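Local coordinates for replication initiation and membrane attachment protein (Geobacillus stearothermophilus 10, PDB 5WTN) that acts as a tetramer in the bacterial primosome, forms a complex with a primosomal re-initiation protein, and probably takes part in preparing DNA for loading of the replicative helicase, at residues 5-10 with 76-81; 210-215 with 223-228; 234-239 with 265-270. One frame throughout, in Å; residues are numbered along the deposited sequence.

Contact 1: residues 5-10 with 76-81; sequences WKELIA and DIYSER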
loop_
_atom_site.group_PDB
_atom_site.type_symbol
_atom_site.label_atom_id
_atom_site.label_comp_id
_atom_site.label_asym_id
_atom_site.label_seq_id
_atom_site.Cartn_x
_atom_site.Cartn_y
_atom_site.Cartn_z
ATOM N N TRP A 5 -2.292 -36.407 -6.395
ATOM C CA TRP A 5 -3.575 -36.922 -6.875
ATOM C C TRP A 5 -4.316 -37.685 -5.782
ATOM O O TRP A 5 -5.550 -37.790 -5.793
ATOM C CB TRP A 5 -3.385 -37.795 -8.129
ATOM C CG TRP A 5 -2.298 -38.802 -7.967
ATOM C CD1 TRP A 5 -1.003 -38.690 -8.388
ATOM C CD2 TRP A 5 -2.403 -40.077 -7.322
ATOM N NE1 TRP A 5 -0.298 -39.817 -8.044
ATOM C CE2 TRP A 5 -1.134 -40.682 -7.382
ATOM C CE3 TRP A 5 -3.450 -40.762 -6.690
ATOM C CZ2 TRP A 5 -0.883 -41.940 -6.834
ATOM C CZ3 TRP A 5 -3.198 -42.002 -6.151
ATOM C CH2 TRP A 5 -1.929 -42.582 -6.227
ATOM N N LYS A 6 -3.545 -38.202 -4.831
ATOM C CA LYS A 6 -4.067 -38.905 -3.667
ATOM C C LYS A 6 -4.978 -37.979 -2.835
ATOM O O LYS A 6 -5.852 -38.436 -2.113
ATOM C CB LYS A 6 -2.882 -39.432 -2.848
ATOM C CG LYS A 6 -3.221 -40.464 -1.785
ATOM C CD LYS A 6 -3.498 -41.844 -2.346
ATOM C CE LYS A 6 -4.423 -42.631 -1.422
ATOM N NZ LYS A 6 -5.814 -42.079 -1.451
ATOM N N GLU A 7 -4.780 -36.672 -2.992
ATOM C CA GLU A 7 -5.571 -35.683 -2.265
ATOM C C GLU A 7 -6.245 -34.642 -3.166
ATOM O O GLU A 7 -7.438 -34.375 -3.024
ATOM C CB GLU A 7 -4.707 -34.982 -1.214
ATOM C CG GLU A 7 -4.626 -35.716 0.115
ATOM C CD GLU A 7 -3.366 -35.381 0.889
ATOM O OE1 GLU A 7 -2.879 -36.254 1.639
ATOM O OE2 GLU A 7 -2.863 -34.247 0.748
ATOM N N LEU A 8 -5.479 -34.050 -4.079
ATOM C CA LEU A 8 -5.981 -32.962 -4.904
ATOM C C LEU A 8 -6.063 -33.319 -6.394
ATOM O O LEU A 8 -5.073 -33.742 -7.009
ATOM C CB LEU A 8 -5.049 -31.752 -4.723
ATOM C CG LEU A 8 -5.290 -30.464 -5.485
ATOM C CD1 LEU A 8 -6.470 -29.778 -4.881
ATOM C CD2 LEU A 8 -4.045 -29.613 -5.405
ATOM N N ILE A 9 -7.236 -33.121 -6.988
ATOM C CA ILE A 9 -7.393 -33.270 -8.443
ATOM C C ILE A 9 -7.952 -31.980 -9.055
ATOM O O ILE A 9 -8.530 -31.161 -8.348
ATOM C CB ILE A 9 -8.282 -34.478 -8.821
ATOM C CG1 ILE A 9 -9.698 -34.312 -8.275
ATOM C CG2 ILE A 9 -7.696 -35.754 -8.299
ATOM C CD1 ILE A 9 -10.604 -35.455 -8.601
ATOM N N ALA A 10 -7.780 -31.798 -10.361
ATOM C CA ALA A 10 -8.103 -30.526 -11.014
ATOM C C ALA A 10 -9.542 -30.048 -10.843
ATOM O O ALA A 10 -9.796 -28.846 -10.893
ATOM C CB ALA A 10 -7.742 -30.563 -12.482
ATOM N N ASP A 76 3.015 -29.173 -8.963
ATOM C CA ASP A 76 3.753 -28.042 -8.454
ATOM C C ASP A 76 2.916 -27.197 -7.498
ATOM O O ASP A 76 3.315 -26.982 -6.340
ATOM C CB ASP A 76 4.255 -27.229 -9.616
ATOM C CG ASP A 76 5.155 -28.044 -10.513
ATOM O OD1 ASP A 76 4.626 -28.657 -11.478
ATOM O OD2 ASP A 76 6.370 -28.103 -10.227
ATOM N N ILE A 77 1.748 -26.752 -7.943
ATOM C CA ILE A 77 0.872 -26.014 -7.040
ATOM C C ILE A 77 0.747 -26.737 -5.710
ATOM O O ILE A 77 0.806 -26.099 -4.662
ATOM C CB ILE A 77 -0.548 -25.857 -7.584
ATOM C CG1 ILE A 77 -0.581 -24.853 -8.717
ATOM C CG2 ILE A 77 -1.484 -25.382 -6.504
ATOM C CD1 ILE A 77 -1.938 -24.824 -9.376
ATOM N N TYR A 78 0.605 -28.062 -5.747
ATOM C CA TYR A 78 0.330 -28.823 -4.530
ATOM C C TYR A 78 1.558 -28.842 -3.650
ATOM O O TYR A 78 1.471 -28.721 -2.439
ATOM C CB TYR A 78 -0.076 -30.258 -4.859
ATOM C CG TYR A 78 -0.252 -31.138 -3.647
ATOM C CD1 TYR A 78 -1.440 -31.130 -2.938
ATOM C CD2 TYR A 78 0.763 -31.983 -3.216
ATOM C CE1 TYR A 78 -1.615 -31.932 -1.825
ATOM C CE2 TYR A 78 0.597 -32.783 -2.107
ATOM C CZ TYR A 78 -0.597 -32.751 -1.419
ATOM O OH TYR A 78 -0.791 -33.538 -0.316
ATOM N N SER A 79 2.707 -29.013 -4.270
ATOM C CA SER A 79 3.916 -29.150 -3.515
ATOM C C SER A 79 4.119 -27.866 -2.744
ATOM O O SER A 79 4.370 -27.875 -1.538
ATOM C CB SER A 79 5.065 -29.366 -4.469
ATOM O OG SER A 79 6.068 -30.087 -3.803
ATOM N N GLU A 80 3.973 -26.755 -3.455
ATOM C CA GLU A 80 4.189 -25.450 -2.873
ATOM C C GLU A 80 3.097 -25.100 -1.839
ATOM O O GLU A 80 3.396 -24.555 -0.765
ATOM C CB GLU A 80 4.314 -24.417 -3.990
ATOM C CG GLU A 80 5.431 -24.761 -4.986
ATOM C CD GLU A 80 6.764 -25.017 -4.288
ATOM O OE1 GLU A 80 7.438 -26.044 -4.543
ATOM O OE2 GLU A 80 7.163 -24.173 -3.465
ATOM N N ARG A 81 1.854 -25.462 -2.130
ATOM C CA ARG A 81 0.792 -25.273 -1.166
ATOM C C ARG A 81 1.167 -25.809 0.221
ATOM O O ARG A 81 0.814 -25.235 1.244
ATOM C CB ARG A 81 -0.481 -25.978 -1.623
ATOM C CG ARG A 81 -1.689 -25.459 -0.881
ATOM C CD ARG A 81 -2.885 -26.354 -0.947
ATOM N NE ARG A 81 -2.872 -27.350 0.111
ATOM C CZ ARG A 81 -3.590 -28.462 0.063
ATOM N NH1 ARG A 81 -4.356 -28.687 -0.998
ATOM N NH2 ARG A 81 -3.534 -29.347 1.057
#
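Tyr78 reaches out from its helix with its hydroxyl foremost, and Glu7 comes across it at about a right angle to receive that hydroxyl. Tyr78 OH donates to Glu7 OE2; the modelled separation of these two atoms, 2.4 Å, is doubtful in a 2.80 Å structure. The carboxylate oxygen lies at the edge of the phenol, in the plane of the ring, while the carboxylate plane is turned 60° from it. Farther back along the ring, Leu8 slides past in the opposite direction, its CD2 resting 3.9 Å from Tyr78 CD1 and close to the ring plane. Tyr78 owes this reach to a first torsion of 175°, which sets CG opposite the backbone N and sends the ring out to the N-terminal segment. Helix 74-86 follows helix 63-70 in a fold consistent with a winged-helix domain, with 90-95 and 104-109 as the wing strands, and residues 5-10, the end of a 3-10 turn and the loop after it, lead into strand 13-17. Leu8 also packs on His63 of helix 63-70 and on Phe105 of strand 104-109. On the helix itself, Tyr78 CD1 sits 4.2 Å above one face of the Arg81 guanidinium, offset toward its rim. A phenylalanine at Tyr78 would probably leave Glu7 OE2 without its hydroxyl partner across this contact. The other carboxylate oxygen, Glu7 OE1, forms a salt bridge with Arg159 of the second subunit, against which Tyr78 also packs.

Contact 2: residues 210-215 with 223-228; sequences LFFAGL and RAVTAK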
loop_
_atom_site.group_PDB
_atom_site.type_symbol
_atom_site.label_atom_id
_atom_site.label_comp_id
_atom_site.label_asym_id
_atom_site.label_seq_id
_atom_site.Cartn_x
_atom_site.Cartn_y
_atom_site.Cartn_z
ATOM N N LEU A 210 -11.629 3.070 48.258
ATOM C CA LEU A 210 -12.971 2.862 48.783
ATOM C C LEU A 210 -13.555 1.547 48.270
ATOM O O LEU A 210 -14.095 0.749 49.042
ATOM C CB LEU A 210 -13.871 4.020 48.375
ATOM C CG LEU A 210 -15.263 3.954 48.985
ATOM C CD1 LEU A 210 -15.152 4.094 50.492
ATOM C CD2 LEU A 210 -16.182 5.017 48.398
ATOM N N PHE A 211 -13.429 1.337 46.962
ATOM C CA PHE A 211 -13.971 0.167 46.277
ATOM C C PHE A 211 -13.525 -1.138 46.922
ATOM O O PHE A 211 -14.346 -2.000 47.220
ATOM C CB PHE A 211 -13.550 0.209 44.809
ATOM C CG PHE A 211 -13.857 -1.042 44.049
ATOM C CD1 PHE A 211 -12.910 -2.049 43.920
ATOM C CD2 PHE A 211 -15.094 -1.216 43.447
ATOM C CE1 PHE A 211 -13.203 -3.216 43.212
ATOM C CE2 PHE A 211 -15.386 -2.382 42.743
ATOM C CZ PHE A 211 -14.441 -3.378 42.629
ATOM N N PHE A 212 -12.221 -1.273 47.135
ATOM C CA PHE A 212 -11.655 -2.488 47.713
ATOM C C PHE A 212 -12.009 -2.637 49.179
ATOM O O PHE A 212 -11.988 -3.745 49.715
ATOM C CB PHE A 212 -10.140 -2.510 47.556
ATOM C CG PHE A 212 -9.683 -2.836 46.168
ATOM C CD1 PHE A 212 -10.073 -4.022 45.563
ATOM C CD2 PHE A 212 -8.856 -1.964 45.466
ATOM C CE1 PHE A 212 -9.654 -4.332 44.273
ATOM C CE2 PHE A 212 -8.427 -2.264 44.183
ATOM C CZ PHE A 212 -8.827 -3.447 43.586
ATOM N N ALA A 213 -12.318 -1.523 49.829
ATOM C CA ALA A 213 -12.749 -1.574 51.213
ATOM C C ALA A 213 -14.100 -2.285 51.267
ATOM O O ALA A 213 -14.355 -3.116 52.150
ATOM C CB ALA A 213 -12.851 -0.178 51.785
ATOM N N GLY A 214 -14.960 -1.952 50.306
ATOM C CA GLY A 214 -16.249 -2.594 50.171
ATOM C C GLY A 214 -16.117 -4.088 49.951
ATOM O O GLY A 214 -16.788 -4.872 50.619
ATOM N N LEU A 215 -15.259 -4.493 49.022
ATOM C CA LEU A 215 -15.133 -5.912 48.715
ATOM C C LEU A 215 -14.599 -6.717 49.889
ATOM O O LEU A 215 -15.034 -7.847 50.111
ATOM C CB LEU A 215 -14.260 -6.149 47.484
ATOM C CG LEU A 215 -14.756 -5.593 46.153
ATOM C CD1 LEU A 215 -13.896 -6.128 45.037
ATOM C CD2 LEU A 215 -16.213 -5.939 45.899
ATOM N N ARG A 223 -7.308 -10.367 45.448
ATOM C CA ARG A 223 -6.786 -11.161 44.344
ATOM C C ARG A 223 -7.805 -11.331 43.220
ATOM O O ARG A 223 -7.427 -11.595 42.079
ATOM C CB ARG A 223 -6.377 -12.547 44.853
ATOM C CG ARG A 223 -5.598 -12.550 46.177
ATOM C CD ARG A 223 -5.671 -13.922 46.861
ATOM N NE ARG A 223 -5.741 -15.022 45.894
ATOM C CZ ARG A 223 -4.684 -15.640 45.363
ATOM N NH1 ARG A 223 -3.451 -15.274 45.704
ATOM N NH2 ARG A 223 -4.859 -16.628 44.487
ATOM N N ALA A 224 -9.090 -11.193 43.540
ATOM C CA ALA A 224 -10.148 -11.391 42.543
ATOM C C ALA A 224 -10.100 -10.344 41.448
ATOM O O ALA A 224 -10.446 -10.612 40.294
ATOM C CB ALA A 224 -11.516 -11.388 43.190
ATOM N N VAL A 225 -9.650 -9.152 41.808
ATOM C CA VAL A 225 -9.569 -8.097 40.831
ATOM C C VAL A 225 -8.186 -8.191 40.206
ATOM O O VAL A 225 -7.166 -7.862 40.819
ATOM C CB VAL A 225 -9.766 -6.740 41.486
ATOM C CG1 VAL A 225 -9.534 -5.622 40.489
ATOM C CG2 VAL A 225 -11.151 -6.657 42.066
ATOM N N THR A 226 -8.173 -8.634 38.958
ATOM C CA THR A 226 -6.943 -8.853 38.238
ATOM C C THR A 226 -6.596 -7.545 37.555
ATOM O O THR A 226 -7.361 -6.584 37.630
ATOM C CB THR A 226 -7.138 -9.966 37.200
ATOM O OG1 THR A 226 -8.251 -9.642 36.357
ATOM C CG2 THR A 226 -7.424 -11.289 37.896
ATOM N N ALA A 227 -5.455 -7.496 36.883
ATOM C CA ALA A 227 -5.084 -6.287 36.171
ATOM C C ALA A 227 -6.089 -6.080 35.052
ATOM O O ALA A 227 -6.497 -4.958 34.770
ATOM C CB ALA A 227 -3.694 -6.415 35.609
ATOM N N LYS A 228 -6.496 -7.173 34.420
ATOM C CA LYS A 228 -7.401 -7.064 33.297
ATOM C C LYS A 228 -8.773 -6.556 33.760
ATOM O O LYS A 228 -9.433 -5.789 33.055
ATOM C CB LYS A 228 -7.474 -8.396 32.535
ATOM C CG LYS A 228 -6.083 -8.953 32.169
ATOM C CD LYS A 228 -6.130 -9.906 30.957
ATOM C CE LYS A 228 -4.732 -10.416 30.561
ATOM N NZ LYS A 228 -4.771 -11.438 29.461
#
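Val225 is the bump here, and the hollow it enters is walled by Phe211, Phe212 and Leu215 on one side of helix 208-217. A single methyl group, CG2, meets all three. Phe212 comes closest, its CE1 standing 3.5 Å from Val225 CG2. Phe211 CE1 is 4.2 Å from Val225 CG2. Leu215 completes the wall, its CD1 lying 4.1 Å from Val225 CG2. Both aromatic rings offer an edge to the valine, not a face, and Val225 CB lies in the plane of the Phe212 ring. The second methyl extends the fit round the rim, with Val225 CG1 3.8 Å from Phe212 CZ. With its CG1 opposite the backbone N (chi1 174°), Val225 spreads the fork of its two methyls across the Phe212 edge, the two side chains coming from opposite directions. The rings also shape each other: Phe211 CD1 lies 3.8 Å above one face of Phe212, while Phe212 CE1 sits at the Phe211 edge. No hydrogen bond joins the two segments, so apolar fit alone carries the contact. Just beyond the valine, Thr226 holds the N-cap position of helix 227-240, its OG1 accepting a bond from Val229 N. The contact closes the connection between helices 208-217 and 227-240. Phe211 continues inward to Ile233 of helix 227-240 and to Met247 and Val251 of helix 244-254, Leu215 touches Gln248 of that same helix, and Phe206, ahead of helix 208-217, brings its ring against Phe211.

Contact 3: residues 234-239 with 265-270; sequences KKLAFL and ALRRAA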
loop_
_atom_site.group_PDB
_atom_site.type_symbol
_atom_site.label_atom_id
_atom_site.label_comp_id
_atom_site.label_asym_id
_atom_site.label_seq_id
_atom_site.Cartn_x
_atom_site.Cartn_y
_atom_site.Cartn_z
ATOM N N LYS A 234 -11.914 0.526 35.524
ATOM C CA LYS A 234 -11.513 1.887 35.200
ATOM C C LYS A 234 -12.281 2.433 34.002
ATOM O O LYS A 234 -12.837 3.523 34.062
ATOM C CB LYS A 234 -10.008 1.921 34.907
ATOM C CG LYS A 234 -9.136 2.497 36.018
ATOM C CD LYS A 234 -7.662 2.083 35.857
ATOM C CE LYS A 234 -6.995 2.704 34.628
ATOM N NZ LYS A 234 -5.758 1.964 34.166
ATOM N N LYS A 235 -12.320 1.673 32.913
ATOM C CA LYS A 235 -12.940 2.159 31.685
ATOM C C LYS A 235 -14.426 2.293 31.890
ATOM O O LYS A 235 -15.044 3.230 31.391
ATOM C CB LYS A 235 -12.661 1.224 30.510
ATOM C CG LYS A 235 -11.205 0.851 30.333
ATOM C CD LYS A 235 -10.925 0.455 28.890
ATOM C CE LYS A 235 -9.461 0.084 28.667
ATOM N NZ LYS A 235 -9.299 -0.655 27.380
ATOM N N LEU A 236 -15.001 1.349 32.626
ATOM C CA LEU A 236 -16.437 1.350 32.853
ATOM C C LEU A 236 -16.844 2.552 33.710
ATOM O O LEU A 236 -17.784 3.289 33.381
ATOM C CB LEU A 236 -16.851 0.036 33.489
ATOM C CG LEU A 236 -16.800 -1.098 32.465
ATOM C CD1 LEU A 236 -17.033 -2.459 33.121
ATOM C CD2 LEU A 236 -17.821 -0.833 31.365
ATOM N N ALA A 237 -16.102 2.760 34.792
ATOM C CA ALA A 237 -16.328 3.885 35.682
ATOM C C ALA A 237 -16.214 5.202 34.935
ATOM O O ALA A 237 -17.005 6.122 35.149
ATOM C CB ALA A 237 -15.334 3.854 36.821
ATOM N N PHE A 238 -15.219 5.301 34.065
ATOM C CA PHE A 238 -14.955 6.556 33.394
ATOM C C PHE A 238 -16.006 6.805 32.327
ATOM O O PHE A 238 -16.528 7.910 32.198
ATOM C CB PHE A 238 -13.560 6.539 32.778
ATOM C CG PHE A 238 -13.282 7.711 31.880
ATOM C CD1 PHE A 238 -12.666 8.852 32.373
ATOM C CD2 PHE A 238 -13.636 7.672 30.531
ATOM C CE1 PHE A 238 -12.415 9.936 31.532
ATOM C CE2 PHE A 238 -13.395 8.747 29.692
ATOM C CZ PHE A 238 -12.784 9.879 30.189
ATOM N N LEU A 239 -16.288 5.771 31.545
ATOM C CA LEU A 239 -17.239 5.876 30.449
ATOM C C LEU A 239 -18.647 6.173 30.958
ATOM O O LEU A 239 -19.346 7.007 30.388
ATOM C CB LEU A 239 -17.241 4.583 29.632
ATOM C CG LEU A 239 -18.308 4.466 28.542
ATOM C CD1 LEU A 239 -17.993 5.416 27.426
ATOM C CD2 LEU A 239 -18.427 3.052 28.004
ATOM N N ALA A 265 -19.599 -10.038 31.335
ATOM C CA ALA A 265 -20.788 -9.897 32.181
ATOM C C ALA A 265 -20.817 -8.576 32.956
ATOM O O ALA A 265 -21.878 -7.960 33.106
ATOM C CB ALA A 265 -20.879 -11.052 33.136
ATOM N N LEU A 266 -19.657 -8.157 33.461
ATOM C CA LEU A 266 -19.514 -6.856 34.105
ATOM C C LEU A 266 -19.868 -5.722 33.146
ATOM O O LEU A 266 -20.603 -4.815 33.510
ATOM C CB LEU A 266 -18.086 -6.675 34.608
ATOM C CG LEU A 266 -17.800 -5.391 35.382
ATOM C CD1 LEU A 266 -18.635 -5.321 36.637
ATOM C CD2 LEU A 266 -16.346 -5.305 35.747
ATOM N N ARG A 267 -19.346 -5.786 31.922
ATOM C CA ARG A 267 -19.653 -4.795 30.895
ATOM C C ARG A 267 -21.153 -4.649 30.670
ATOM O O ARG A 267 -21.659 -3.531 30.589
ATOM C CB ARG A 267 -18.934 -5.115 29.566
ATOM C CG ARG A 267 -17.411 -4.842 29.584
ATOM C CD ARG A 267 -16.693 -5.135 28.247
ATOM N NE ARG A 267 -17.222 -4.386 27.095
ATOM C CZ ARG A 267 -16.662 -4.389 25.880
ATOM N NH1 ARG A 267 -15.548 -5.087 25.672
ATOM N NH2 ARG A 267 -17.202 -3.690 24.874
ATOM N N ARG A 268 -21.863 -5.771 30.588
ATOM C CA ARG A 268 -23.314 -5.744 30.417
ATOM C C ARG A 268 -24.013 -5.070 31.586
ATOM O O ARG A 268 -24.867 -4.217 31.387
ATOM C CB ARG A 268 -23.870 -7.157 30.248
ATOM C CG ARG A 268 -23.328 -7.881 29.024
ATOM C CD ARG A 268 -24.170 -9.094 28.626
ATOM N NE ARG A 268 -23.386 -9.986 27.776
ATOM C CZ ARG A 268 -22.725 -11.049 28.226
ATOM N NH1 ARG A 268 -22.780 -11.366 29.520
ATOM N NH2 ARG A 268 -22.017 -11.803 27.388
ATOM N N ALA A 269 -23.651 -5.473 32.800
ATOM C CA ALA A 269 -24.220 -4.909 34.014
ATOM C C ALA A 269 -24.051 -3.397 34.027
ATOM O O ALA A 269 -24.985 -2.661 34.353
ATOM C CB ALA A 269 -23.546 -5.509 35.221
ATOM N N ALA A 270 -22.847 -2.953 33.671
ATOM C CA ALA A 270 -22.523 -1.539 33.567
ATOM C C ALA A 270 -23.392 -0.844 32.518
ATOM O O ALA A 270 -23.997 0.196 32.802
ATOM C CB ALA A 270 -21.051 -1.367 33.245
#
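Leu236 fills the space between two helices by dividing its two methyls between different partners. Its CD1 meets the branch of Leu266, with Leu236 CD1 3.8 Å from Leu266 CG and 3.9 Å from Leu266 CD2. Its CD2 goes to the small side chain one turn farther along, lying 3.8 Å from Ala270 CB. Arg267 meets Leu236 CD1 through its CA, at 4.2 Å, and the start of its side chain. A first torsion of -73° sets Leu236 CG opposite its own carbonyl carbon and directs the fork at the partner helix. Leu236 and Ala270 are the pair with the nearest CA atoms across the two segments, 6.8 Å apart. The two short segments run nearly parallel, at 11°, with axes 10.7 Å apart. They belong to a helical bundle in the C-terminal part of the chain, before the last strand 283-287, in which helix 244-254 connects helices 227-240 and 263-278 in sequence and also packs against both: Met247 touches Leu236 and Leu266, and Leu250 touches Leu266. Farther out, the same helices meet the second subunit. Arg267 NH1 donates to the backbone O of Arg120 of that subunit, Lys235 forms a salt bridge with its Asp121, and Leu239 packs on its Phe127.

How the contacts relate
From the N terminus, the chain first closes a loop of 65 intervening residues at contact 1, where helix 74-86 comes back against the lead-in to strand 13-17. It then crosses to the far side of the molecule, and contact 2 closes a short loop, with seven residues between its segments, joining helices 208-217 and 227-240. Contact 3 follows with 25 residues between its segments, tying helix 227-240 to helix 263-278. The three loops run in series; none nests or crosses. Contacts 2 and 3 share helix 227-240, their centres 14 Å apart, whereas the centre of contact 1 is about 56 Å from that of contact 2 and about 51 Å from that of contact 3. Contacts 1 and 3 both touch the second subunit.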